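PDB 3HDX: SusD superfamily protein from Bacteroides thetaiotaomicron VPI-5482, which probably binds polysaccharide at the outer membrane, for the uptake and use of complex carbohydrates. Local coordinates for residues S380-V384 with E398-K402; L387-R391 with E415-E419; R409-A414 with K439-D443; S220-I224 with I366-R370. One frame throughout, in Å; residues are numbered along the deposited sequence. Where two conformers were deposited one is given.

Contact 1: residues S380-V384 with E398-K402; sequences STEAV and EVSFK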
loop_
_atom_site.group_PDB
_atom_site.type_symbol
_atom_site.label_atom_id
_atom_site.label_comp_id
_atom_site.label_asym_id
_atom_site.label_seq_id
_atom_site.Cartn_x
_atom_site.Cartn_y
_atom_site.Cartn_z
ATOM N N SER A 380 17.815 9.335 16.853
ATOM C CA SER A 380 18.360 8.081 16.312
ATOM C C SER A 380 18.545 6.961 17.309
ATOM O O SER A 380 18.303 5.826 16.974
ATOM C CB SER A 380 19.670 8.374 15.569
ATOM O OG SER A 380 19.397 9.301 14.556
ATOM N N THR A 381 18.954 7.268 18.556
ATOM C CA THR A 381 19.125 6.238 19.560
ATOM C C THR A 381 17.805 5.496 19.799
ATOM O O THR A 381 17.776 4.299 19.915
ATOM C CB THR A 381 19.708 6.840 20.878
ATOM O OG1 THR A 381 20.802 7.728 20.556
ATOM C CG2 THR A 381 20.165 5.739 21.771
ATOM N N GLU A 382 16.700 6.241 19.829
ATOM C CA GLU A 382 15.390 5.622 19.988
ATOM C C GLU A 382 14.958 4.813 18.746
ATOM O O GLU A 382 14.277 3.797 18.872
ATOM C CB GLU A 382 14.356 6.701 20.310
ATOM C CG GLU A 382 14.612 7.440 21.638
ATOM C CD GLU A 382 13.735 8.657 21.770
ATOM O OE1 GLU A 382 12.520 8.411 21.774
ATOM O OE2 GLU A 382 14.236 9.811 21.794
ATOM N N ALA A 383 15.375 5.240 17.549
ATOM C CA ALA A 383 15.026 4.537 16.323
ATOM C C ALA A 383 15.563 3.111 16.293
ATOM O O ALA A 383 14.916 2.190 15.755
ATOM C CB ALA A 383 15.557 5.314 15.109
ATOM N N VAL A 384 16.750 2.925 16.882
ATOM C CA VAL A 384 17.436 1.629 16.841
ATOM C C VAL A 384 16.608 0.526 17.451
ATOM O O VAL A 384 16.566 -0.576 16.890
ATOM C CB VAL A 384 18.868 1.713 17.487
ATOM C CG1 VAL A 384 19.483 0.328 17.669
ATOM C CG2 VAL A 384 19.792 2.617 16.649
ATOM N N GLU A 398 20.930 -7.926 16.818
ATOM C CA GLU A 398 20.691 -6.540 17.189
ATOM C C GLU A 398 21.888 -5.678 16.784
ATOM O O GLU A 398 23.028 -6.138 16.830
ATOM C CB GLU A 398 20.521 -6.403 18.694
ATOM C CG GLU A 398 19.209 -6.927 19.148
ATOM C CD GLU A 398 18.924 -6.680 20.608
ATOM O OE1 GLU A 398 19.867 -6.412 21.390
ATOM O OE2 GLU A 398 17.724 -6.747 20.944
ATOM N N VAL A 399 21.586 -4.448 16.381
ATOM C CA VAL A 399 22.558 -3.426 16.107
ATOM C C VAL A 399 22.495 -2.331 17.166
ATOM O O VAL A 399 21.524 -2.224 17.905
ATOM C CB VAL A 399 22.433 -2.826 14.691
ATOM C CG1 VAL A 399 22.778 -3.910 13.622
ATOM C CG2 VAL A 399 21.004 -2.215 14.467
ATOM N N SER A 400 23.578 -1.558 17.238
ATOM C CA SER A 400 23.647 -0.425 18.156
ATOM C C SER A 400 24.174 0.794 17.418
ATOM O O SER A 400 25.005 0.720 16.497
ATOM C CB SER A 400 24.463 -0.763 19.398
ATOM O OG SER A 400 25.799 -0.961 19.034
ATOM N N PHE A 401 23.684 1.957 17.831
ATOM C CA PHE A 401 23.991 3.203 17.128
ATOM C C PHE A 401 25.505 3.528 17.066
ATOM O O PHE A 401 26.015 3.854 15.986
ATOM C CB PHE A 401 23.131 4.346 17.719
ATOM C CG PHE A 401 23.114 5.616 16.914
ATOM C CD1 PHE A 401 23.013 5.602 15.510
ATOM C CD2 PHE A 401 23.105 6.863 17.555
ATOM C CE1 PHE A 401 22.975 6.776 14.778
ATOM C CE2 PHE A 401 23.015 8.062 16.792
ATOM C CZ PHE A 401 22.953 8.006 15.422
ATOM N N LYS A 402 26.211 3.391 18.198
ATOM C CA LYS A 402 27.655 3.704 18.201
ATOM C C LYS A 402 28.501 2.665 17.502
ATOM O O LYS A 402 29.221 2.978 16.538
ATOM C CB LYS A 402 28.155 3.956 19.631
ATOM C CG LYS A 402 29.597 4.384 19.708
ATOM C CD LYS A 402 29.965 4.697 21.168
ATOM C CE LYS A 402 31.460 4.893 21.326
ATOM N NZ LYS A 402 32.059 5.903 20.381
#
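In the alpha-helical, TPR-like part of the SusD fold, the short helix 401-405 and the loop before it pack on the start of helix 380-391, where Phe-401 meets Ser-380 and Val-384. One face of the Phe-401 ring lies against Ser-380. Ser-380 CB sits 3.8 Å from the ring centroid and 29° off the ring normal, a CH-pi contact. The fit is off-centre, toward the far end of the ring: Ser-380 CB is 3.3 Å from Phe-401 CZ. Phe-401 is the first residue of its helix, with Ser-400 at the N-cap, and CG set opposite the backbone N (chi1 -167°) carries the ring across to helix 380-391. In the conformer given, Thr-381 OG1 lies obliquely to the ring, 3.9 Å from Phe-401 CD2. Leu-412 of helix 409-423 touches Ser-380, Val-384 and Phe-401, so a third helix closes the cluster. Replacing Phe-401 by an alanine would probably leave Ser-380 CB without its aromatic cover and open a gap beside Leu-412. Val-384 divides its two methyls between the ring residue and the loop. Val-384 CG2 packs 3.9 Å from Phe-401 CB. The other branch reaches the loop backbone, with Val-384 CG1 3.3 Å from Val-399 O and 4.4 Å from Val-399 CG2.

Contact 2: residues L387-R391 with E415-E419; sequences LNMIR and EIFEE. With EDO (1,2-ethanediol), chain G; EDO (1,2-ethanediol), chain E.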
loop_
_atom_site.group_PDB
_atom_site.type_symbol
_atom_site.label_atom_id
_atom_site.label_comp_id
_atom_site.label_asym_id
_atom_site.label_seq_id
_atom_site.Cartn_x
_atom_site.Cartn_y
_atom_site.Cartn_z
ATOM N N LEU A 387 14.060 -0.604 14.790
ATOM C CA LEU A 387 14.785 -1.341 13.751
ATOM C C LEU A 387 15.089 -2.761 14.236
ATOM O O LEU A 387 14.857 -3.737 13.511
ATOM C CB LEU A 387 16.097 -0.630 13.398
ATOM C CG LEU A 387 16.963 -1.322 12.332
ATOM C CD1 LEU A 387 16.187 -1.602 11.017
ATOM C CD2 LEU A 387 18.256 -0.551 12.056
ATOM N N ASN A 388 15.617 -2.870 15.461
ATOM C CA ASN A 388 15.949 -4.178 16.019
ATOM C C ASN A 388 14.774 -5.135 16.156
ATOM O O ASN A 388 14.961 -6.344 16.028
ATOM C CB ASN A 388 16.714 -4.059 17.353
ATOM C CG ASN A 388 18.172 -3.681 17.166
ATOM O OD1 ASN A 388 18.769 -3.972 16.116
ATOM N ND2 ASN A 388 18.766 -3.063 18.179
HETATM N N MSE A 389 13.573 -4.604 16.412
HETATM C CA MSE A 389 12.380 -5.443 16.491
HETATM C C MSE A 389 12.170 -6.257 15.225
HETATM O O MSE A 389 11.800 -7.453 15.275
HETATM C CB MSE A 389 11.125 -4.640 16.801
HETATM C CG MSE A 389 11.091 -4.066 18.154
HETATM SE SE MSE A 389 9.505 -3.019 18.463
HETATM C CE MSE A 389 10.131 -2.202 20.112
ATOM N N ILE A 390 12.398 -5.611 14.084
ATOM C CA ILE A 390 12.244 -6.272 12.797
ATOM C C ILE A 390 13.432 -7.216 12.551
ATOM O O ILE A 390 13.231 -8.397 12.208
ATOM C CB ILE A 390 12.108 -5.242 11.670
ATOM C CG1 ILE A 390 10.959 -4.199 12.012
ATOM C CG2 ILE A 390 12.035 -6.022 10.326
ATOM C CD1 ILE A 390 9.680 -4.701 12.520
ATOM N N ARG A 391 14.667 -6.706 12.748
ATOM C CA ARG A 391 15.875 -7.521 12.512
ATOM C C ARG A 391 15.865 -8.846 13.260
ATOM O O ARG A 391 16.086 -9.915 12.651
ATOM C CB ARG A 391 17.103 -6.746 12.910
ATOM C CG ARG A 391 17.456 -5.585 11.977
ATOM C CD ARG A 391 18.673 -4.841 12.526
ATOM N NE ARG A 391 19.826 -5.730 12.638
ATOM C CZ ARG A 391 20.708 -5.977 11.659
ATOM N NH1 ARG A 391 20.624 -5.385 10.447
ATOM N NH2 ARG A 391 21.697 -6.843 11.892
ATOM N N GLU A 415 20.248 2.471 6.566
ATOM C CA GLU A 415 20.010 1.083 6.983
ATOM C C GLU A 415 18.525 0.749 7.234
ATOM O O GLU A 415 18.066 -0.333 6.870
ATOM C CB GLU A 415 20.891 0.664 8.161
ATOM C CG GLU A 415 20.750 -0.792 8.566
ATOM C CD GLU A 415 21.066 -1.786 7.465
ATOM O OE1 GLU A 415 21.803 -1.457 6.491
ATOM O OE2 GLU A 415 20.557 -2.914 7.591
ATOM N N ILE A 416 17.795 1.688 7.818
ATOM C CA ILE A 416 16.340 1.534 7.988
ATOM C C ILE A 416 15.691 1.325 6.610
ATOM O O ILE A 416 14.840 0.430 6.463
ATOM C CB ILE A 416 15.701 2.732 8.693
ATOM C CG1 ILE A 416 16.179 2.806 10.165
ATOM C CG2 ILE A 416 14.159 2.646 8.669
ATOM C CD1 ILE A 416 15.958 4.106 10.873
ATOM N N PHE A 417 16.101 2.129 5.611
ATOM C CA PHE A 417 15.583 1.905 4.246
ATOM C C PHE A 417 16.017 0.568 3.621
ATOM O O PHE A 417 15.236 -0.022 2.898
ATOM C CB PHE A 417 15.834 3.103 3.353
ATOM C CG PHE A 417 14.872 4.197 3.623
ATOM C CD1 PHE A 417 13.567 4.109 3.135
ATOM C CD2 PHE A 417 15.212 5.299 4.400
ATOM C CE1 PHE A 417 12.640 5.121 3.392
ATOM C CE2 PHE A 417 14.293 6.281 4.648
ATOM C CZ PHE A 417 13.008 6.196 4.171
ATOM N N GLU A 418 17.214 0.060 3.945
ATOM C CA GLU A 418 17.599 -1.273 3.463
ATOM C C GLU A 418 16.757 -2.345 4.144
ATOM O O GLU A 418 16.443 -3.348 3.530
ATOM C CB GLU A 418 19.087 -1.553 3.700
ATOM C CG GLU A 418 19.989 -0.657 2.891
ATOM C CD GLU A 418 19.717 -0.670 1.386
ATOM O OE1 GLU A 418 19.556 -1.755 0.831
ATOM O OE2 GLU A 418 19.678 0.434 0.773
ATOM N N GLU A 419 16.428 -2.143 5.424
ATOM C CA GLU A 419 15.548 -3.098 6.115
ATOM C C GLU A 419 14.144 -3.096 5.485
ATOM O O GLU A 419 13.514 -4.154 5.308
ATOM C CB GLU A 419 15.519 -2.880 7.628
ATOM C CG GLU A 419 14.904 -4.094 8.387
ATOM C CD GLU A 419 15.704 -5.381 8.276
ATOM O OE1 GLU A 419 16.934 -5.350 8.039
ATOM O OE2 GLU A 419 15.094 -6.447 8.484
HETATM C C1 EDO G . 24.414 -7.392 9.727
HETATM O O1 EDO G . 23.187 -8.139 9.569
HETATM C C2 EDO G . 25.645 -8.266 9.565
HETATM O O2 EDO G . 25.675 -8.866 8.262
HETATM C C1 EDO E . 19.127 2.701 -1.645
HETATM O O1 EDO E . 18.317 1.573 -1.262
HETATM C C2 EDO E . 20.087 2.313 -2.742
HETATM O O2 EDO E . 19.324 1.905 -3.880
HETATM O O HOH W 1 18.654 -3.651 9.433
HETATM O O HOH W 2 22.212 -5.080 7.976
#
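Leu-387 lays its CD1 methyl against the aliphatic stem of Glu-419, 3.7 Å from Glu-419 CB, and the two side chains pass at a slant. The helices they belong to, 380-391 and 409-423, pack side by side in the helical region of the SusD-family fold, with segment axes 34° apart. Ile-390 touches the same glutamate farther out: its CG2 is 3.6 Å from Glu-419 OE2. A bend at chi3 (60°) turns the Arg-391 guanidinium toward Glu-415, whose side chain it meets at about a right angle. The guanidinium and the Glu-415 carboxylate planes are 66° apart, and the salt bridge from Arg-391 NH1 to Glu-415 OE2 is long, at 3.8 Å. Water 1 lies at the guanidinium edge, accepts from Arg-391 NH1 at 2.8 Å, and donates to both Glu-415 OE2 and Glu-419 OE1. Water 2 forms a second bridge between Arg-391 NH1 and Glu-415 OE2. Beyond the pair, Arg-422 forms salt bridges with both carboxylates and Arg-311 with Glu-419 OE2; Arg-391 NE is hydrogen-bonded to Arg-397 O. Two acids thus sit among three arginines, which is likely to keep them ionised, and water carries the hydrogen-bonded links between the segments.

Contact 3: residues R409-A414 with K439-D443; sequences RESLIA and KLMKD. With EDO (1,2-ethanediol), chain D.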
loop_
_atom_site.group_PDB
_atom_site.type_symbol
_atom_site.label_atom_id
_atom_site.label_comp_id
_atom_site.label_asym_id
_atom_site.label_seq_id
_atom_site.Cartn_x
_atom_site.Cartn_y
_atom_site.Cartn_z
ATOM N N ARG A 409 23.576 9.608 11.999
ATOM C CA ARG A 409 22.115 9.615 11.710
ATOM C C ARG A 409 21.815 9.151 10.283
ATOM O O ARG A 409 20.920 8.326 10.074
ATOM C CB ARG A 409 21.524 11.033 11.945
ATOM C CG ARG A 409 20.070 11.286 11.534
ATOM C CD ARG A 409 19.744 12.837 11.661
ATOM N NE ARG A 409 18.502 13.296 10.999
ATOM C CZ ARG A 409 18.369 13.732 9.726
ATOM N NH1 ARG A 409 19.404 13.811 8.876
ATOM N NH2 ARG A 409 17.165 14.117 9.285
ATOM N N GLU A 410 22.592 9.627 9.314
ATOM C CA GLU A 410 22.337 9.299 7.914
ATOM C C GLU A 410 22.659 7.809 7.635
ATOM O O GLU A 410 21.933 7.144 6.886
ATOM C CB GLU A 410 23.062 10.273 6.994
ATOM C CG GLU A 410 22.512 11.699 7.059
ATOM C CD GLU A 410 22.890 12.496 8.326
ATOM O OE1 GLU A 410 23.986 12.289 8.921
ATOM O OE2 GLU A 410 22.063 13.313 8.764
ATOM N N SER A 411 23.695 7.275 8.288
ATOM C CA SER A 411 24.042 5.851 8.140
ATOM C C SER A 411 22.879 4.995 8.649
ATOM O O SER A 411 22.524 3.977 8.025
ATOM C CB SER A 411 25.322 5.466 8.907
ATOM O OG SER A 411 26.473 6.113 8.387
ATOM N N LEU A 412 22.293 5.390 9.792
ATOM C CA LEU A 412 21.145 4.665 10.351
ATOM C C LEU A 412 19.910 4.806 9.455
ATOM O O LEU A 412 19.210 3.824 9.210
ATOM C CB LEU A 412 20.879 5.113 11.801
ATOM C CG LEU A 412 19.652 4.466 12.486
ATOM C CD1 LEU A 412 19.828 2.941 12.462
ATOM C CD2 LEU A 412 19.475 4.953 13.935
ATOM N N ILE A 413 19.648 6.014 8.957
ATOM C CA ILE A 413 18.521 6.204 8.000
ATOM C C ILE A 413 18.686 5.286 6.791
ATOM O O ILE A 413 17.753 4.561 6.447
ATOM C CB ILE A 413 18.369 7.680 7.546
ATOM C CG1 ILE A 413 17.878 8.544 8.695
ATOM C CG2 ILE A 413 17.423 7.797 6.294
ATOM C CD1 ILE A 413 18.097 10.056 8.440
ATOM N N ALA A 414 19.886 5.229 6.234
ATOM C CA ALA A 414 20.118 4.393 5.041
ATOM C C ALA A 414 19.807 2.913 5.394
ATOM O O ALA A 414 19.155 2.207 4.621
ATOM C CB ALA A 414 21.537 4.583 4.476
ATOM N N LYS A 439 14.760 12.291 0.132
ATOM C CA LYS A 439 14.473 13.562 0.796
ATOM C C LYS A 439 15.221 13.743 2.096
ATOM O O LYS A 439 15.592 14.867 2.450
ATOM C CB LYS A 439 12.963 13.745 0.968
ATOM C CG LYS A 439 12.206 13.923 -0.405
ATOM C CD LYS A 439 10.687 13.755 -0.295
ATOM C CE LYS A 439 10.042 14.859 0.534
ATOM N NZ LYS A 439 8.579 14.553 0.747
ATOM N N LEU A 440 15.452 12.637 2.803
ATOM C CA LEU A 440 16.229 12.657 4.048
ATOM C C LEU A 440 17.738 12.590 3.817
ATOM O O LEU A 440 18.473 13.329 4.453
ATOM C CB LEU A 440 15.864 11.478 4.961
ATOM C CG LEU A 440 14.533 11.550 5.705
ATOM C CD1 LEU A 440 14.060 10.147 6.225
ATOM C CD2 LEU A 440 14.583 12.577 6.800
HETATM N N MSE A 441 18.180 11.680 2.929
HETATM C CA MSE A 441 19.604 11.462 2.706
HETATM C C MSE A 441 20.258 12.564 1.897
HETATM O O MSE A 441 21.394 12.935 2.174
HETATM C CB MSE A 441 19.866 10.091 2.027
HETATM C CG MSE A 441 19.404 8.886 2.880
HETATM SE SE MSE A 441 20.457 8.628 4.458
HETATM C CE MSE A 441 22.179 8.329 3.580
ATOM N N LYS A 442 19.556 13.029 0.865
ATOM C CA LYS A 442 20.040 14.039 -0.082
ATOM C C LYS A 442 21.393 13.637 -0.691
ATOM O O LYS A 442 22.274 14.493 -0.905
ATOM C CB LYS A 442 20.099 15.433 0.591
ATOM C CG LYS A 442 18.740 15.875 1.167
ATOM C CD LYS A 442 18.827 17.238 1.863
ATOM C CE LYS A 442 17.526 17.559 2.523
ATOM N N ASP A 443 21.544 12.340 -0.970
ATOM C CA ASP A 443 22.808 11.781 -1.460
ATOM C C ASP A 443 22.877 11.575 -2.970
ATOM O O ASP A 443 23.830 10.982 -3.439
ATOM C CB ASP A 443 23.171 10.482 -0.690
ATOM C CG ASP A 443 22.220 9.331 -0.916
ATOM O OD1 ASP A 443 21.109 9.489 -1.492
ATOM O OD2 ASP A 443 22.608 8.218 -0.484
HETATM C C1 EDO D . 6.836 13.787 -2.556
HETATM O O1 EDO D . 7.396 13.158 -1.389
HETATM C C2 EDO D . 7.861 14.771 -3.084
HETATM O O2 EDO D . 8.189 15.724 -2.054
HETATM O O HOH W 3 17.756 15.038 6.424
#
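The selenium of Met-441, a selenomethionine, is the bump that fits into the surface of helix 409-423. It lies between Glu-410 and Ile-413, with the terminal methyl running on to Ala-414. Met-441 SE is 3.2 Å from Glu-410 O. On its other flank Met-441 SE is 3.6 Å from Ile-413 CG2. Met-441 CE rests against the Ala-414 methyl, 3.9 Å from Ala-414 CB. Two bends, at chi2 (-69°) and chi3 (-61°), curl the chain so that SE and CE both face the helix. The side chains of Ile-413 and Met-441 run antiparallel alongside each other. The contact closes the end of helix 430-441 onto the start of helix 409-423, in the alpha-helical region of this SusD-family fold. Leu-440 fills the next hollow along. Its CD1 packs 4.1 Å from Ile-413 CG2, while its CD2 meets Arg-409 NH2, the two side chains nearly perpendicular. Ile-413 CD1 lies over one face of the Arg-409 guanidinium. In the conformer given, Arg-409 NH1 donates to Glu-410 OE2 at 2.7 Å, as part of a salt bridge, and Cys-375 O receives Arg-409 NE. Water 3, at the guanidinium edge, accepts from Arg-409 NH2 and donates to Leu-440 O at 2.7 Å.

Contact 4: residues S220-I224 with I366-R370; sequences SAFII and ITLLR
Ala-221 sets its methyl over the guanidinium of Arg-370. Ala-221 CB stands above the centre of one face, 3.4 Å from Arg-370 CZ. Ile-224 comes to the same group near its plane, and its CD1 packs 3.8 Å from Arg-370 CD. The arginine lies out at full length from CG to NE, with CG on the far side from the backbone N (chi1 -168°), and this carries the chain across the surface of helix 213-226 to Ala-221. One turn earlier on helix 363-376, Ile-366 turns its CG2 methyl into the surface made by Ser-220, Ile-223 and Ile-224. Ile-366 CG2 is 3.7 Å from Ser-220 CB and 4.0 Å from Ile-223 CB. The side chains of Ile-223 and Ile-366 lie roughly square to each other. Ser-220 is small, and its CA comes within 5.7 Å of Ile-366 CA. In the next shell Glu-217, one turn before Ala-221, forms a salt bridge with Arg-370 NE and holds the guanidinium in place. With a leucine in place of Arg-370, Glu-217 would lose this mate and Ala-221 the flat group it covers, which would probably leave the carboxylate free to turn. Thr-367 OG1 is hydrogen-bonded to Leu-363 O and Tyr-234 OH. The segment axes approach to 9.3 Å at 143°, a roughly antiparallel packing of helices, consistent with the TPR-like helical region of the SusD family.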
loop_
_atom_site.group_PDB
_atom_site.type_symbol
_atom_site.label_atom_id
_atom_site.label_comp_id
_atom_site.label_asym_id
_atom_site.label_seq_id
_atom_site.Cartn_x
_atom_site.Cartn_y
_atom_site.Cartn_z
ATOM N N SER A 220 2.317 6.556 14.145
ATOM C CA SER A 220 2.912 5.212 14.101
ATOM C C SER A 220 2.935 4.623 15.519
ATOM O O SER A 220 2.625 3.439 15.733
ATOM C CB SER A 220 4.332 5.270 13.517
ATOM O OG SER A 220 4.342 5.728 12.177
ATOM N N ALA A 221 3.310 5.455 16.495
ATOM C CA ALA A 221 3.321 5.042 17.915
ATOM C C ALA A 221 1.931 4.596 18.361
ATOM O O ALA A 221 1.760 3.559 18.979
ATOM C CB ALA A 221 3.852 6.181 18.813
ATOM N N PHE A 222 0.919 5.342 17.965
ATOM C CA PHE A 222 -0.448 5.034 18.371
ATOM C C PHE A 222 -0.846 3.655 17.834
ATOM O O PHE A 222 -1.438 2.834 18.528
ATOM C CB PHE A 222 -1.435 6.107 17.897
ATOM C CG PHE A 222 -2.792 5.955 18.474
ATOM C CD1 PHE A 222 -3.097 6.568 19.687
ATOM C CD2 PHE A 222 -3.746 5.169 17.858
ATOM C CE1 PHE A 222 -4.369 6.392 20.281
ATOM C CE2 PHE A 222 -5.006 4.939 18.446
ATOM C CZ PHE A 222 -5.322 5.587 19.660
ATOM N N ILE A 223 -0.508 3.405 16.578
ATOM C CA ILE A 223 -0.789 2.117 15.958
ATOM C C ILE A 223 -0.123 0.943 16.681
ATOM O O ILE A 223 -0.764 -0.056 17.016
ATOM C CB ILE A 223 -0.395 2.118 14.447
ATOM C CG1 ILE A 223 -1.234 3.127 13.667
ATOM C CG2 ILE A 223 -0.566 0.723 13.848
ATOM C CD1 ILE A 223 -0.562 3.553 12.346
ATOM N N ILE A 224 1.174 1.091 16.930
ATOM C CA ILE A 224 1.943 0.058 17.611
ATOM C C ILE A 224 1.385 -0.214 18.996
ATOM O O ILE A 224 1.224 -1.388 19.402
ATOM C CB ILE A 224 3.436 0.469 17.702
ATOM C CG1 ILE A 224 4.058 0.447 16.291
ATOM C CG2 ILE A 224 4.223 -0.453 18.652
ATOM C CD1 ILE A 224 5.339 1.253 16.116
ATOM N N ILE A 366 4.898 -0.121 9.848
ATOM C CA ILE A 366 4.682 0.976 10.779
ATOM C C ILE A 366 5.843 1.121 11.786
ATOM O O ILE A 366 6.229 2.230 12.133
ATOM C CB ILE A 366 3.319 0.845 11.493
ATOM C CG1 ILE A 366 2.155 0.887 10.466
ATOM C CG2 ILE A 366 3.129 1.935 12.550
ATOM C CD1 ILE A 366 2.050 2.106 9.592
ATOM N N THR A 367 6.424 -0.010 12.196
ATOM C CA THR A 367 7.567 -0.021 13.098
ATOM C C THR A 367 8.794 0.573 12.444
ATOM O O THR A 367 9.471 1.418 13.053
ATOM C CB THR A 367 7.803 -1.434 13.639
ATOM O OG1 THR A 367 6.604 -1.849 14.318
ATOM C CG2 THR A 367 9.045 -1.521 14.565
ATOM N N LEU A 368 9.017 0.228 11.174
ATOM C CA LEU A 368 10.166 0.809 10.435
ATOM C C LEU A 368 9.894 2.278 10.133
ATOM O O LEU A 368 10.815 3.087 10.156
ATOM C CB LEU A 368 10.526 0.004 9.157
ATOM C CG LEU A 368 11.069 -1.397 9.427
ATOM C CD1 LEU A 368 11.071 -2.277 8.135
ATOM C CD2 LEU A 368 12.478 -1.340 10.099
ATOM N N LEU A 369 8.629 2.644 9.897
ATOM C CA LEU A 369 8.251 4.059 9.659
ATOM C C LEU A 369 8.569 4.867 10.897
ATOM O O LEU A 369 9.044 6.004 10.805
ATOM C CB LEU A 369 6.763 4.156 9.244
ATOM C CG LEU A 369 6.368 5.563 8.782
ATOM C CD1 LEU A 369 7.070 5.950 7.443
ATOM C CD2 LEU A 369 4.813 5.656 8.684
ATOM N N ARG A 370 8.223 4.316 12.053
ATOM C CA ARG A 370 8.537 4.972 13.317
ATOM C C ARG A 370 10.054 5.215 13.458
ATOM O O ARG A 370 10.451 6.283 13.911
ATOM C CB ARG A 370 7.982 4.187 14.511
ATOM C CG ARG A 370 8.044 4.991 15.775
ATOM C CD ARG A 370 7.504 4.212 16.908
ATOM N NE ARG A 370 7.401 5.007 18.112
ATOM C CZ ARG A 370 6.855 4.535 19.228
ATOM N NH1 ARG A 370 6.320 3.295 19.276
ATOM N NH2 ARG A 370 6.783 5.344 20.278
#

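How the contacts relate
Helices 363-376, 380-391 and 409-423 tie the four contacts together. Contacts 1 and 2 use successive parts of helix 380-391, and their centres are 10 Å apart. The loop of contact 1 reaches contact 2 directly, with Val-399 N 2.9 Å from Asn-388 OD1, a probable hydrogen bond. Contacts 2 and 3 share helix 409-423, and Leu-412 of contact 3 packs on both Val-384 and Leu-387. Leu-368, within the 366-370 segment of contact 4, lies against Leu-387, Ile-390 and Ile-416 of contact 2. Contacts 3 and 4 do not touch; their centres are 19 Å apart. The 1,2-ethanediol molecules bound at contacts 2 and 3 probably come from the crystallisation liquor.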